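PDB 3I44: aldehyde dehydrogenase from Bartonella henselae, which probably catalyses the NAD(P)+-dependent oxidation of aldehydes to carboxylic acids, as other members of the aldehyde dehydrogenase family do. Local coordinates for residues A[446-458]-A[467-479]. The protein carries 1 engineered substitution. Residues are numbered along the deposited sequence; the frame is centred on the assembly and turned at random.
Sequences IAAQVRSGMVEVN and YFGGVKFSGRARE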
loop_
_atom_site.group_PDB
_atom_site.type_symbol
_atom_site.label_atom_id
_atom_site.label_comp_id
_atom_site.label_asym_id
_atom_site.label_seq_id
_atom_site.Cartn_x
_atom_site.Cartn_y
_atom_site.Cartn_z
ATOM N N ILE A 446 -5.018 23.820 -14.695
ATOM C CA ILE A 446 -5.135 23.846 -13.238
ATOM C C ILE A 446 -5.332 22.440 -12.638
ATOM O O ILE A 446 -4.686 22.109 -11.616
ATOM C CB ILE A 446 -6.248 24.832 -12.748
ATOM C CG1 ILE A 446 -6.018 26.254 -13.299
ATOM C CG2 ILE A 446 -6.298 24.871 -11.225
ATOM C CD1 ILE A 446 -4.664 26.863 -12.961
ATOM N N ALA A 447 -6.200 21.633 -13.264
ATOM C CA ALA A 447 -6.447 20.253 -12.855
ATOM C C ALA A 447 -5.153 19.424 -12.835
ATOM O O ALA A 447 -4.970 18.585 -11.952
ATOM C CB ALA A 447 -7.515 19.572 -13.733
ATOM N N ALA A 448 -4.274 19.662 -13.800
ATOM C CA ALA A 448 -3.021 18.939 -13.893
ATOM C C ALA A 448 -2.032 19.349 -12.813
ATOM O O ALA A 448 -1.173 18.553 -12.472
ATOM C CB ALA A 448 -2.368 19.114 -15.305
ATOM N N GLN A 449 -2.139 20.575 -12.288
ATOM C CA GLN A 449 -1.193 21.058 -11.303
ATOM C C GLN A 449 -1.600 20.853 -9.836
ATOM O O GLN A 449 -0.739 20.888 -8.984
ATOM C CB GLN A 449 -0.908 22.533 -11.525
ATOM C CG GLN A 449 -0.223 22.849 -12.858
ATOM C CD GLN A 449 -0.093 24.341 -13.062
ATOM O OE1 GLN A 449 0.722 24.977 -12.423
ATOM N NE2 GLN A 449 -0.912 24.910 -13.941
ATOM N N VAL A 450 -2.884 20.654 -9.538
ATOM C CA VAL A 450 -3.314 20.527 -8.137
ATOM C C VAL A 450 -3.057 19.110 -7.680
ATOM O O VAL A 450 -3.223 18.135 -8.446
ATOM C CB VAL A 450 -4.808 20.896 -7.860
ATOM C CG1 VAL A 450 -5.061 22.382 -8.102
ATOM C CG2 VAL A 450 -5.759 20.038 -8.688
ATOM N N ARG A 451 -2.690 18.992 -6.410
ATOM C CA ARG A 451 -2.209 17.731 -5.878
ATOM C C ARG A 451 -3.268 17.072 -5.041
ATOM O O ARG A 451 -3.336 17.250 -3.831
ATOM C CB ARG A 451 -0.901 17.962 -5.104
ATOM C CG ARG A 451 -0.169 16.678 -4.750
ATOM C CD ARG A 451 0.822 16.157 -5.807
ATOM N NE ARG A 451 1.666 15.154 -5.130
ATOM C CZ ARG A 451 1.368 13.858 -4.959
ATOM N NH1 ARG A 451 0.250 13.340 -5.473
ATOM N NH2 ARG A 451 2.208 13.065 -4.266
ATOM N N SER A 452 -4.108 16.277 -5.706
ATOM C CA SER A 452 -5.170 15.561 -5.034
ATOM C C SER A 452 -5.472 14.250 -5.758
ATOM O O SER A 452 -5.131 14.073 -6.927
ATOM C CB SER A 452 -6.432 16.434 -4.918
ATOM O OG SER A 452 -6.809 17.021 -6.161
ATOM N N GLY A 453 -6.104 13.331 -5.059
ATOM C CA GLY A 453 -6.573 12.095 -5.670
ATOM C C GLY A 453 -7.744 12.295 -6.601
ATOM O O GLY A 453 -7.939 11.487 -7.512
ATOM N N MET A 454 -8.555 13.333 -6.343
ATOM C CA MET A 454 -9.757 13.641 -7.145
ATOM C C MET A 454 -9.839 15.121 -7.466
ATOM O O MET A 454 -9.386 15.973 -6.684
ATOM C CB MET A 454 -11.028 13.210 -6.405
ATOM C CG MET A 454 -11.121 11.722 -6.157
ATOM S SD MET A 454 -12.427 11.147 -5.099
ATOM C CE MET A 454 -11.831 11.773 -3.486
ATOM N N VAL A 455 -10.397 15.428 -8.634
ATOM C CA VAL A 455 -10.615 16.827 -9.031
ATOM C C VAL A 455 -12.004 16.854 -9.655
ATOM O O VAL A 455 -12.255 16.135 -10.610
ATOM C CB VAL A 455 -9.553 17.337 -9.991
ATOM C CG1 VAL A 455 -9.769 18.830 -10.400
ATOM C CG2 VAL A 455 -8.163 17.205 -9.389
ATOM N N GLU A 456 -12.907 17.645 -9.071
ATOM C CA GLU A 456 -14.237 17.912 -9.675
ATOM C C GLU A 456 -14.257 19.272 -10.373
ATOM O O GLU A 456 -14.091 20.322 -9.730
ATOM C CB GLU A 456 -15.350 17.830 -8.640
ATOM C CG GLU A 456 -15.452 16.419 -8.039
ATOM C CD GLU A 456 -16.639 16.222 -7.109
ATOM O OE1 GLU A 456 -17.603 17.039 -7.158
ATOM O OE2 GLU A 456 -16.560 15.236 -6.335
ATOM N N VAL A 457 -14.473 19.234 -11.685
ATOM C CA VAL A 457 -14.508 20.446 -12.525
ATOM C C VAL A 457 -15.936 20.853 -12.843
ATOM O O VAL A 457 -16.759 20.030 -13.311
ATOM C CB VAL A 457 -13.735 20.203 -13.860
ATOM C CG1 VAL A 457 -13.732 21.469 -14.818
ATOM C CG2 VAL A 457 -12.314 19.786 -13.553
ATOM N N ASN A 458 -16.225 22.133 -12.592
ATOM C CA ASN A 458 -17.470 22.798 -12.960
ATOM C C ASN A 458 -18.724 22.080 -12.453
ATOM O O ASN A 458 -19.714 21.958 -13.154
ATOM C CB ASN A 458 -17.497 23.027 -14.462
ATOM C CG ASN A 458 -16.495 24.049 -14.876
ATOM O OD1 ASN A 458 -16.169 24.948 -14.088
ATOM N ND2 ASN A 458 -15.950 23.917 -16.086
ATOM N N TYR A 467 -13.200 5.423 -8.639
ATOM C CA TYR A 467 -12.761 5.327 -7.248
ATOM C C TYR A 467 -13.035 6.588 -6.459
ATOM O O TYR A 467 -13.211 7.682 -7.027
ATOM C CB TYR A 467 -11.276 5.026 -7.173
ATOM C CG TYR A 467 -10.310 6.114 -7.582
ATOM C CD1 TYR A 467 -10.096 7.245 -6.791
ATOM C CD2 TYR A 467 -9.527 5.970 -8.718
ATOM C CE1 TYR A 467 -9.148 8.198 -7.134
ATOM C CE2 TYR A 467 -8.562 6.912 -9.065
ATOM C CZ TYR A 467 -8.384 8.020 -8.274
ATOM O OH TYR A 467 -7.442 8.914 -8.628
ATOM N N PHE A 468 -13.021 6.418 -5.148
ATOM C CA PHE A 468 -12.967 7.508 -4.222
ATOM C C PHE A 468 -11.728 7.348 -3.332
ATOM O O PHE A 468 -11.568 6.328 -2.643
ATOM C CB PHE A 468 -14.230 7.535 -3.351
ATOM C CG PHE A 468 -14.333 8.769 -2.475
ATOM C CD1 PHE A 468 -15.148 9.836 -2.850
ATOM C CD2 PHE A 468 -13.605 8.870 -1.297
ATOM C CE1 PHE A 468 -15.238 10.977 -2.051
ATOM C CE2 PHE A 468 -13.689 10.003 -0.497
ATOM C CZ PHE A 468 -14.499 11.049 -0.865
ATOM N N GLY A 469 -10.870 8.370 -3.328
ATOM C CA GLY A 469 -9.720 8.366 -2.475
ATOM C C GLY A 469 -8.753 9.454 -2.786
ATOM O O GLY A 469 -8.883 10.126 -3.816
ATOM N N GLY A 470 -7.765 9.611 -1.904
ATOM C CA GLY A 470 -6.861 10.772 -1.956
ATOM C C GLY A 470 -5.407 10.421 -2.185
ATOM O O GLY A 470 -5.083 9.329 -2.683
ATOM N N VAL A 471 -4.545 11.397 -1.875
ATOM C CA VAL A 471 -3.086 11.244 -1.806
ATOM C C VAL A 471 -2.624 11.886 -0.472
ATOM O O VAL A 471 -3.414 12.560 0.222
ATOM C CB VAL A 471 -2.333 11.928 -3.008
ATOM C CG1 VAL A 471 -2.827 11.394 -4.384
ATOM C CG2 VAL A 471 -2.513 13.402 -2.951
ATOM N N LYS A 472 -1.360 11.680 -0.137
ATOM C CA LYS A 472 -0.684 12.254 1.061
ATOM C C LYS A 472 -1.473 12.003 2.348
ATOM O O LYS A 472 -1.868 10.870 2.629
ATOM C CB LYS A 472 -0.400 13.735 0.841
ATOM C CG LYS A 472 0.632 14.021 -0.225
ATOM C CD LYS A 472 0.390 15.296 -0.974
ATOM C CE LYS A 472 0.805 16.508 -0.201
ATOM N NZ LYS A 472 2.241 16.471 0.085
ATOM N N PHE A 473 -1.730 13.042 3.137
ATOM C CA PHE A 473 -2.406 12.884 4.449
ATOM C C PHE A 473 -3.895 12.585 4.344
ATOM O O PHE A 473 -4.554 12.300 5.353
ATOM C CB PHE A 473 -2.216 14.132 5.340
ATOM C CG PHE A 473 -0.876 14.183 6.065
ATOM C CD1 PHE A 473 0.218 13.491 5.605
ATOM C CD2 PHE A 473 -0.740 14.921 7.262
ATOM C CE1 PHE A 473 1.467 13.523 6.342
ATOM C CE2 PHE A 473 0.476 14.951 7.979
ATOM C CZ PHE A 473 1.571 14.259 7.517
ATOM N N SER A 474 -4.436 12.634 3.139
ATOM C CA SER A 474 -5.807 12.154 2.961
ATOM C C SER A 474 -5.900 10.621 2.817
ATOM O O SER A 474 -6.995 10.085 2.693
ATOM C CB SER A 474 -6.454 12.827 1.740
ATOM O OG SER A 474 -6.508 14.255 1.897
ATOM N N GLY A 475 -4.756 9.935 2.809
ATOM C CA GLY A 475 -4.721 8.471 2.589
ATOM C C GLY A 475 -4.608 8.195 1.100
ATOM O O GLY A 475 -4.672 9.126 0.285
ATOM N N ARG A 476 -4.438 6.931 0.737
ATOM C CA ARG A 476 -4.275 6.545 -0.663
ATOM C C ARG A 476 -5.186 5.384 -1.052
ATOM O O ARG A 476 -5.040 4.816 -2.133
ATOM C CB ARG A 476 -2.814 6.196 -0.956
ATOM C CG ARG A 476 -1.969 7.435 -1.193
ATOM C CD ARG A 476 -0.552 7.121 -1.583
ATOM N NE ARG A 476 0.088 8.307 -2.137
ATOM C CZ ARG A 476 0.799 9.214 -1.462
ATOM N NH1 ARG A 476 1.010 9.106 -0.161
ATOM N NH2 ARG A 476 1.319 10.232 -2.115
ATOM N N ALA A 477 -6.115 5.050 -0.188
ATOM C CA ALA A 477 -7.165 4.080 -0.511
ATOM C C ALA A 477 -7.864 4.437 -1.836
ATOM O O ALA A 477 -7.950 5.597 -2.221
ATOM C CB ALA A 477 -8.145 4.058 0.584
ATOM N N ARG A 478 -8.358 3.425 -2.518
ATOM C CA ARG A 478 -9.073 3.593 -3.789
ATOM C C ARG A 478 -10.335 2.736 -3.676
ATOM O O ARG A 478 -10.337 1.546 -4.022
ATOM C CB ARG A 478 -8.161 3.179 -4.933
ATOM C CG ARG A 478 -6.984 4.142 -5.161
ATOM C CD ARG A 478 -7.428 5.423 -5.874
ATOM N NE ARG A 478 -6.433 6.492 -6.072
ATOM C CZ ARG A 478 -6.020 7.356 -5.134
ATOM N NH1 ARG A 478 -6.414 7.236 -3.858
ATOM N NH2 ARG A 478 -5.201 8.331 -5.463
ATOM N N GLU A 479 -11.373 3.331 -3.079
ATOM C CA GLU A 479 -12.602 2.620 -2.772
ATOM C C GLU A 479 -13.582 2.738 -3.936
ATOM O O GLU A 479 -13.555 3.709 -4.658
ATOM C CB GLU A 479 -13.211 3.141 -1.471
ATOM C CG GLU A 479 -12.348 2.840 -0.228
ATOM C CD GLU A 479 -13.105 2.843 1.091
ATOM O OE1 GLU A 479 -12.881 1.923 1.923
ATOM O OE2 GLU A 479 -13.976 3.710 1.293
#
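Gly453, at the turn into strand 454-457, brings its CA to 4.0 Å from Gly470 CA, where the irregular loop 467-479 passes the start of the strand. With no side chain, Gly453 lets the two backbones come this close, its CA also facing Gly469 O at 3.6 Å. The hydroxyl of Tyr467 donates to Gly453 O at 2.8 Å, lying in the carbonyl plane, while Arg478 CD packs over the centre of the tyrosine ring. Met454, flexible enough to bend at its last torsion (chi3 -70°), sets CE squarely over the Phe468 face, 3.7 Å from the ring centroid; SD sits over the same face, a Met-aromatic contact, and weakly accepts from Gly469 N. Arg478 joins two parts of the loop, NH1 and NH2 both donating to Gly470 O in the guanidinium plane. Branched, apolar Val471 packs both methyls against Arg451 NH1 (CG2 at 3.7 Å), and Lys472 CD lies over one face of the Arg451 guanidinium, toward its rim. The closeness of Arg451 NH2 and Arg476 NH2 (3.7 Å) is consistent with their shared acid, Glu242 of the second subunit, whose Asp490 also pairs with each arginine. The arrangement belongs to the aldehyde dehydrogenase dimer interface, where strand 454-457 edges its sheet and continues it into the partner subunit.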